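Local atomic coordinates of peptide methionine sulfoxide reductase MsrA (Corynebacterium diphtheriae, PDB entry 4D7L), a protein that reduces the S-epimer of methionine sulfoxide in proteins, and of the free amino acid, back to methionine, and so probably repairs oxidatively damaged proteins. Residues Pro46-His51 with Gly55-Gln60; Ile68-Tyr73 with Glu77-Glu82; Pro101-Thr106 with His113-Glu118. One frame throughout, in Å; residues are numbered along the deposited sequence. Where two conformers were deposited one is given.

Contact 1. Residues Pro46-His51 with Gly55-Gln60; sequences PNPQPH and GTLRGQ. With PGE (triethylene glycol), chain G.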
# COMPACT_ATOMS: atom_id res chain seq x y z
N PRO A 46 15.04 -0.31 11.57
CA PRO A 46 15.57 1.04 11.75
C PRO A 46 16.56 1.46 10.65
O PRO A 46 16.67 2.65 10.36
CB PRO A 46 16.28 0.97 13.10
CG PRO A 46 16.64 -0.48 13.25
CD PRO A 46 15.51 -1.23 12.62
N ASN A 47 17.22 0.49 10.03
CA ASN A 47 18.24 0.77 9.03
C ASN A 47 18.02 -0.00 7.72
O ASN A 47 18.69 -0.98 7.47
CB ASN A 47 19.61 0.51 9.62
CG ASN A 47 19.94 1.48 10.75
OD1 ASN A 47 19.69 2.68 10.64
ND2 ASN A 47 20.44 0.96 11.87
N PRO A 48 17.03 0.42 6.93
CA PRO A 48 16.69 -0.25 5.67
C PRO A 48 17.88 -0.26 4.71
O PRO A 48 18.68 0.67 4.71
CB PRO A 48 15.55 0.59 5.11
CG PRO A 48 15.75 1.94 5.75
CD PRO A 48 16.28 1.67 7.11
N GLN A 49 18.01 -1.32 3.92
CA GLN A 49 19.08 -1.41 2.95
C GLN A 49 18.60 -0.77 1.65
O GLN A 49 17.39 -0.65 1.44
CB GLN A 49 19.48 -2.87 2.72
CG GLN A 49 20.02 -3.54 3.96
CD GLN A 49 21.26 -2.84 4.48
OE1 GLN A 49 22.30 -2.79 3.80
NE2 GLN A 49 21.17 -2.27 5.68
N PRO A 50 19.53 -0.35 0.79
CA PRO A 50 19.15 0.19 -0.52
C PRO A 50 18.24 -0.76 -1.27
O PRO A 50 18.40 -1.98 -1.15
CB PRO A 50 20.49 0.34 -1.23
CG PRO A 50 21.47 0.55 -0.14
CD PRO A 50 20.99 -0.30 1.01
N HIS A 51 17.29 -0.19 -2.00
CA HIS A 51 16.31 -0.93 -2.79
C HIS A 51 17.02 -1.99 -3.65
O HIS A 51 17.98 -1.68 -4.36
CB HIS A 51 15.54 0.05 -3.68
CG HIS A 51 14.25 -0.47 -4.24
ND1 HIS A 51 14.20 -1.27 -5.36
CD2 HIS A 51 12.97 -0.23 -3.88
CE1 HIS A 51 12.93 -1.54 -5.64
NE2 HIS A 51 12.17 -0.93 -4.75
N GLY A 55 18.28 0.47 -6.13
CA GLY A 55 19.55 0.83 -5.51
C GLY A 55 19.47 2.10 -4.66
O GLY A 55 20.50 2.64 -4.25
N THR A 56 18.25 2.54 -4.36
CA THR A 56 18.06 3.83 -3.70
C THR A 56 17.59 3.72 -2.25
O THR A 56 17.19 2.64 -1.79
CB THR A 56 17.05 4.69 -4.49
OG1 THR A 56 15.87 3.91 -4.73
CG2 THR A 56 17.65 5.10 -5.84
N LEU A 57 17.63 4.84 -1.52
CA LEU A 57 16.90 4.97 -0.25
C LEU A 57 15.96 6.16 -0.33
O LEU A 57 16.08 6.91 -1.27
CB LEU A 57 17.85 5.15 0.93
CG LEU A 57 18.67 3.94 1.33
CD1 LEU A 57 19.81 4.35 2.27
CD2 LEU A 57 17.76 2.88 1.97
N ARG A 58 15.06 6.36 0.63
CA ARG A 58 14.12 7.48 0.50
C ARG A 58 14.85 8.80 0.72
O ARG A 58 15.99 8.82 1.18
CB ARG A 58 12.95 7.35 1.48
CG ARG A 58 13.26 7.79 2.93
CD ARG A 58 12.02 7.73 3.82
NE ARG A 58 11.34 6.43 3.73
CZ ARG A 58 11.56 5.41 4.55
NH1 ARG A 58 12.43 5.54 5.54
NH2 ARG A 58 10.90 4.27 4.38
N GLY A 59 14.23 9.91 0.34
CA GLY A 59 14.76 11.22 0.67
C GLY A 59 15.58 11.95 -0.37
O GLY A 59 16.34 12.85 -0.03
N GLN A 60 15.36 11.65 -1.65
CA GLN A 60 16.08 12.33 -2.71
C GLN A 60 15.40 13.66 -2.91
O GLN A 60 14.17 13.71 -2.98
CB GLN A 60 16.08 11.56 -4.03
CG GLN A 60 16.52 12.41 -5.24
CD GLN A 60 16.18 11.78 -6.60
OE1 GLN A 60 16.43 10.59 -6.84
NE2 GLN A 60 15.59 12.57 -7.50
C1 PGE G . 15.64 8.15 -4.98
O1 PGE G . 16.84 8.70 -5.50
C2 PGE G . 15.73 8.39 -3.50
O2 PGE G . 14.54 8.86 -2.89

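Contact 2. Residues Ile68-Tyr73 with Glu77-Glu82; sequences IGIGCY and EKLFWE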
# COMPACT_ATOMS: atom_id res chain seq x y z
N ILE A 68 0.29 3.82 -1.14
CA ILE A 68 -0.74 3.11 -1.89
C ILE A 68 -1.08 1.78 -1.26
O ILE A 68 -0.18 0.96 -1.01
CB ILE A 68 -0.27 2.87 -3.34
CG1 ILE A 68 0.03 4.20 -4.02
CG2 ILE A 68 -1.31 2.05 -4.13
CD1 ILE A 68 -1.17 5.08 -4.14
N GLY A 69 -2.37 1.54 -1.05
CA GLY A 69 -2.81 0.24 -0.59
C GLY A 69 -3.74 -0.41 -1.60
O GLY A 69 -4.84 0.10 -1.87
N ILE A 70 -3.31 -1.52 -2.20
CA ILE A 70 -4.18 -2.19 -3.18
C ILE A 70 -4.20 -3.69 -2.95
O ILE A 70 -4.48 -4.45 -3.87
CB ILE A 70 -3.72 -1.90 -4.64
CG1 ILE A 70 -2.26 -2.33 -4.83
CG2 ILE A 70 -3.86 -0.43 -4.97
CD1 ILE A 70 -1.79 -2.33 -6.30
N GLY A 71 -3.93 -4.11 -1.72
CA GLY A 71 -3.92 -5.53 -1.41
C GLY A 71 -2.51 -6.02 -1.11
O GLY A 71 -1.69 -5.24 -0.64
N CYS A 72 -2.24 -7.30 -1.38
CA CYS A 72 -0.94 -7.90 -1.08
C CYS A 72 0.20 -6.99 -1.51
O CYS A 72 0.38 -6.72 -2.70
CB CYS A 72 -0.79 -9.25 -1.77
SG CYS A 72 0.90 -9.92 -1.67
N TYR A 73 0.94 -6.44 -0.54
CA TYR A 73 1.94 -5.45 -0.94
C TYR A 73 3.15 -6.00 -1.73
O TYR A 73 3.91 -5.22 -2.29
CB TYR A 73 2.44 -4.56 0.21
CG TYR A 73 2.94 -5.19 1.50
CD1 TYR A 73 3.74 -6.33 1.47
CD2 TYR A 73 2.85 -4.48 2.69
CE1 TYR A 73 4.27 -6.85 2.65
CE2 TYR A 73 3.40 -4.97 3.86
CZ TYR A 73 4.11 -6.16 3.83
OH TYR A 73 4.68 -6.64 5.00
N GLU A 77 4.27 -3.73 -4.64
CA GLU A 77 5.56 -3.02 -4.64
C GLU A 77 6.26 -3.19 -5.98
O GLU A 77 6.86 -2.24 -6.50
CB GLU A 77 6.49 -3.51 -3.52
CG GLU A 77 7.58 -2.41 -3.22
CD GLU A 77 8.84 -2.91 -2.51
OE1 GLU A 77 8.90 -4.08 -2.05
OE2 GLU A 77 9.80 -2.12 -2.40
N LYS A 78 6.20 -4.40 -6.51
CA LYS A 78 6.84 -4.71 -7.81
C LYS A 78 6.23 -3.85 -8.92
O LYS A 78 6.95 -3.30 -9.76
CB LYS A 78 6.73 -6.21 -8.12
CG LYS A 78 7.38 -6.68 -9.45
CD LYS A 78 7.32 -8.22 -9.51
CE LYS A 78 7.70 -8.85 -10.86
NZ LYS A 78 8.73 -8.13 -11.63
N LEU A 79 4.91 -3.74 -8.91
CA LEU A 79 4.19 -2.91 -9.88
C LEU A 79 4.74 -1.50 -9.90
O LEU A 79 4.99 -0.90 -10.97
CB LEU A 79 2.69 -2.87 -9.53
CG LEU A 79 1.85 -1.96 -10.43
CD1 LEU A 79 1.64 -2.66 -11.79
CD2 LEU A 79 0.55 -1.60 -9.76
N PHE A 80 4.94 -0.94 -8.72
CA PHE A 80 5.40 0.44 -8.67
C PHE A 80 6.90 0.62 -8.87
O PHE A 80 7.29 1.58 -9.55
CB PHE A 80 4.93 1.10 -7.36
CG PHE A 80 3.47 1.43 -7.38
CD1 PHE A 80 3.02 2.48 -8.18
CD2 PHE A 80 2.54 0.67 -6.68
CE1 PHE A 80 1.67 2.78 -8.27
CE2 PHE A 80 1.17 0.98 -6.74
CZ PHE A 80 0.73 2.03 -7.55
N TRP A 81 7.76 -0.28 -8.39
CA TRP A 81 9.19 -0.02 -8.63
C TRP A 81 9.51 -0.20 -10.11
O TRP A 81 10.51 0.33 -10.59
CB TRP A 81 10.15 -0.88 -7.75
CG TRP A 81 10.41 -2.32 -8.16
CD1 TRP A 81 10.99 -2.78 -9.32
CD2 TRP A 81 10.22 -3.46 -7.32
NE1 TRP A 81 11.09 -4.17 -9.27
CE2 TRP A 81 10.63 -4.60 -8.05
CE3 TRP A 81 9.71 -3.64 -6.02
CZ2 TRP A 81 10.54 -5.91 -7.53
CZ3 TRP A 81 9.61 -4.93 -5.50
CH2 TRP A 81 10.04 -6.05 -6.25
N GLU A 82 8.66 -0.92 -10.83
CA GLU A 82 8.85 -1.06 -12.28
C GLU A 82 8.23 0.07 -13.09
O GLU A 82 8.34 0.09 -14.31
CB GLU A 82 8.30 -2.42 -12.74
CG GLU A 82 9.19 -3.57 -12.22
CD GLU A 82 8.74 -4.96 -12.67
OE1 GLU A 82 7.61 -5.09 -13.20
OE2 GLU A 82 9.54 -5.91 -12.46

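Contact 3. Residues Pro101-Thr106 with His113-Glu118; sequences PTYRET and HTEIVE. With CAC (cacodylate ion), chain D.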
# COMPACT_ATOMS: atom_id res chain seq x y z
N PRO A 101 4.25 -1.85 14.21
CA PRO A 101 3.82 -3.25 14.27
C PRO A 101 4.77 -4.18 13.52
O PRO A 101 5.37 -3.75 12.54
CB PRO A 101 2.45 -3.22 13.58
CG PRO A 101 2.61 -2.13 12.52
CD PRO A 101 3.45 -1.06 13.24
N THR A 102 4.94 -5.40 14.00
CA THR A 102 5.56 -6.45 13.19
C THR A 102 4.56 -6.93 12.16
O THR A 102 3.36 -6.70 12.29
CB THR A 102 5.99 -7.65 14.02
OG1 THR A 102 4.83 -8.26 14.59
CG2 THR A 102 6.94 -7.22 15.15
N TYR A 103 5.04 -7.61 11.13
CA TYR A 103 4.15 -8.20 10.15
C TYR A 103 3.17 -9.17 10.81
O TYR A 103 1.96 -9.17 10.53
CB TYR A 103 4.99 -8.92 9.08
CG TYR A 103 4.16 -9.62 8.03
CD1 TYR A 103 3.37 -8.89 7.13
CD2 TYR A 103 4.20 -11.01 7.90
CE1 TYR A 103 2.63 -9.54 6.13
CE2 TYR A 103 3.47 -11.65 6.91
CZ TYR A 103 2.69 -10.91 6.03
OH TYR A 103 1.96 -11.54 5.05
N ARG A 104 3.70 -9.99 11.70
CA ARG A 104 2.83 -10.97 12.35
C ARG A 104 1.73 -10.25 13.10
O ARG A 104 0.57 -10.64 13.04
CB ARG A 104 3.64 -11.88 13.29
CG ARG A 104 2.79 -12.87 14.07
CD ARG A 104 3.67 -13.75 14.97
NE ARG A 104 4.63 -14.55 14.20
CZ ARG A 104 4.34 -15.71 13.63
NH1 ARG A 104 3.12 -16.24 13.77
NH2 ARG A 104 5.26 -16.36 12.94
N GLU A 105 2.05 -9.15 13.77
CA GLU A 105 1.00 -8.39 14.46
C GLU A 105 -0.06 -7.86 13.48
O GLU A 105 -1.27 -7.96 13.75
CB GLU A 105 1.62 -7.23 15.24
CG GLU A 105 2.35 -7.72 16.48
CD GLU A 105 3.10 -6.61 17.20
OE1 GLU A 105 3.51 -5.62 16.56
OE2 GLU A 105 3.30 -6.77 18.43
N THR A 106 0.38 -7.29 12.38
CA THR A 106 -0.55 -6.72 11.42
C THR A 106 -1.50 -7.80 10.86
O THR A 106 -2.69 -7.55 10.70
CB THR A 106 0.19 -6.02 10.26
OG1 THR A 106 0.98 -4.94 10.80
CG2 THR A 106 -0.77 -5.49 9.22
N HIS A 113 -4.08 -1.38 10.62
CA HIS A 113 -3.32 -0.91 9.46
C HIS A 113 -3.67 -1.63 8.16
O HIS A 113 -4.19 -2.75 8.16
CB HIS A 113 -1.80 -1.07 9.67
CG HIS A 113 -1.22 -0.15 10.70
ND1 HIS A 113 -1.18 1.21 10.52
CD2 HIS A 113 -0.64 -0.40 11.90
CE1 HIS A 113 -0.61 1.77 11.58
NE2 HIS A 113 -0.26 0.81 12.42
N THR A 114 -3.40 -0.99 7.03
CA THR A 114 -3.51 -1.72 5.78
C THR A 114 -2.11 -1.84 5.18
O THR A 114 -1.20 -1.07 5.51
CB THR A 114 -4.50 -1.06 4.79
OG1 THR A 114 -4.86 -2.01 3.78
CG2 THR A 114 -3.89 0.19 4.14
N GLU A 115 -1.94 -2.84 4.32
CA GLU A 115 -0.67 -3.10 3.66
C GLU A 115 -0.43 -2.02 2.62
O GLU A 115 -1.23 -1.86 1.69
CB GLU A 115 -0.63 -4.49 3.04
CG GLU A 115 -0.60 -5.59 4.10
CD GLU A 115 -0.30 -6.98 3.54
OE1 GLU A 115 -0.06 -7.12 2.31
OE2 GLU A 115 -0.32 -7.94 4.34
N ILE A 116 0.67 -1.31 2.78
CA ILE A 116 0.96 -0.09 2.02
C ILE A 116 2.28 -0.17 1.30
O ILE A 116 3.26 -0.69 1.85
CB ILE A 116 1.00 1.14 2.96
CG1 ILE A 116 -0.41 1.45 3.48
CG2 ILE A 116 1.64 2.38 2.28
CD1 ILE A 116 -1.37 1.96 2.38
N VAL A 117 2.29 0.35 0.07
CA VAL A 117 3.52 0.63 -0.65
C VAL A 117 3.82 2.11 -0.58
O VAL A 117 2.99 2.94 -0.96
CB VAL A 117 3.42 0.24 -2.14
CG1 VAL A 117 4.77 0.52 -2.87
CG2 VAL A 117 3.02 -1.22 -2.31
N GLU A 118 4.99 2.43 -0.03
CA GLU A 118 5.55 3.77 -0.08
C GLU A 118 6.13 3.97 -1.49
O GLU A 118 7.02 3.23 -1.89
CB GLU A 118 6.64 3.94 0.97
CG GLU A 118 7.41 5.28 0.85
CD GLU A 118 8.64 5.35 1.75
OE1 GLU A 118 9.23 4.28 2.08
OE2 GLU A 118 9.02 6.47 2.12
AS CAC D . 0.80 -10.84 2.10
O1 CAC D . 0.11 -10.38 3.63
O2 CAC D . -0.42 -10.76 0.86
C1 CAC D . 1.49 -12.67 2.22
C2 CAC D . 2.26 -9.61 1.66

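Contact 1. Residues Pro46-His51 with Gly55-Gln60
H51 and the G55-T56 pair hold the two segments together through their backbones. The amide N of H51 donates to T56 O at 2.8 Å, nearly straight at 173° and in the carbonyl plane. The return bond, from G55 N to H51 O, is also 2.8 Å but more bent. Beside them the CA of P50 adds a C-H···O contact of 3.4 Å to T56 O. Proline suits this place: it has no amide hydrogen to satisfy, and its ring holds phi near the value an extended chain needs. Further along, L57 turns its CD2 branch onto the other segment, where it rests 3.6 Å from P48 O, with the P48 ring next to it.

One residue facing two, with G55 at a positive phi of 76° followed by an extended T56, is the bonding pattern of a G1 beta bulge, although neither segment is regular strand. Glycine accepts such backbone angles with little strain.

What positions this turn lies beneath it. With CG anti to the backbone N (chi1 -162°), the H51 imidazole leads away from G55-Q60 into the protein; its NE2 pairs with T89 OG1, its ND1 meets the amides of V53 and L54, and its ring meets that of W81. The T56 hydroxyl bonds to V87 O, tying 55-60 to strand 86-94, and R58 reaches E118 in a salt bridge. On the outer side a triethylene glycol, probably from the crystallisation liquor, has its O1 3.7 Å from T56 CG2; it is modelled rather too close to its neighbours, so its details are doubtful.

Contact 2. Residues Ile68-Tyr73 with Glu77-Glu82
F80 and I68 form the tight part of this contact. The CG2 branch of I68 reaches F80 CE2 at 3.8 Å, and the two side chains cross at about a right angle. In I68 the CB points to the helix, and with CG2 anti to the backbone N that branch is the one that meets the ring. A beta-branched residue suits a strand, and a flat phenyl ring fills the space between strand and helix with carbon alone. The backbone is joined as well, where E77 N donates to Y73 O at 2.8 Å (150°), while E77 CB lies 3.3 Å from the same oxygen.

The other side is looser. I70 CD1 and L79 CD2 stand 4.2 Å apart, both on partly exposed residues, and L79 CD2 also lies over the rim of one face of F80. Elsewhere on the helix K78 and E82, one turn apart, make a salt bridge; E82 is exposed and K78 partly so, and their charges are turned to solvent there. The buried carboxylate of E77 is instead satisfied within the protein, by T89 OG1 and the amide of Q216.

The end of 68-73, G71-C72-Y73, begins the GCYWG sequence, a version of the MsrA GCFWG motif. C72, the predicted catalytic residue, sits at the N-cap of helix 73-81 and is joined by a disulfide to C226. The helix packs on strand 64-69, with A135 of helix 128-137 against I68, I70 and F80, and V117 and V119 of strand 114-121 against E77 and F80.

Contact 3. Residues Pro101-Thr106 with His113-Glu118
Y103 and E115 converge from helix 103-107 and strand 114-121 with the phenol ring and the carboxylate turned 49° against each other. E115 OE2 comes to the edge of the ring, near its plane, 3.8 Å from Y103 CE1. The tyrosine has its CG anti to the backbone N, and this chi1 of 177° turns the ring off the helix toward the strand. E115, extended beyond CG, reaches out to meet it.

Both side chains end on one oxygen of a bound cacodylate, probably from the crystallisation liquor. Y103 OH donates to O1 of the ion at 2.6 Å, and E115 OE2 is also 2.6 Å from that O1; Y155 OH bonds to the ion as well. The other carboxylate oxygen, E115 OE1, accepts from the amide of Y73, which helps to set the rotation of the group.

P101 and H113 make the second meeting, crossing at about a right angle with P101 CG 3.7 Å from H113 CD2. A compact proline ring suits the buried place, while H113 NE2 is satisfied by T98 O. F93 touches P101, T106 and H113. The short helix is set by a capping box: T102 OG1 accepts from E105 N (3.0 Å), and E105 OE1 accepts from T102 N (2.9 Å). Threonine and glutamate are well suited to these two places.

A glutamate and two tyrosines, here E115 with Y103 and Y155, beside the predicted catalytic C72 are characteristic of the MsrA active site; the three probably receive the sulfoxide oxygen, and the cacodylate oxygen may stand where the sulfoxide oxygen would bind.

How the contacts relate
Contact 1 lies at the surface, its centre about 17 Å from that of the chain, and is held mainly by backbone bonds in a loop. Contacts 2 and 3 are buried and share one sheet, strands 64-69 and 114-121 being neighbours joined by I68 O and V117 N. Contact 2 is chiefly hydrocarbon packing next to the predicted catalytic cysteine; contact 3 gathers polar groups around a bound anion close to it. The two meet at the active site, where the OH of Y73 lies 3.4 Å from Y103 CD1. Contact 1 touches contacts 2 and 3 through H51 and R58, so polar side chains link the surface loop to the buried pair.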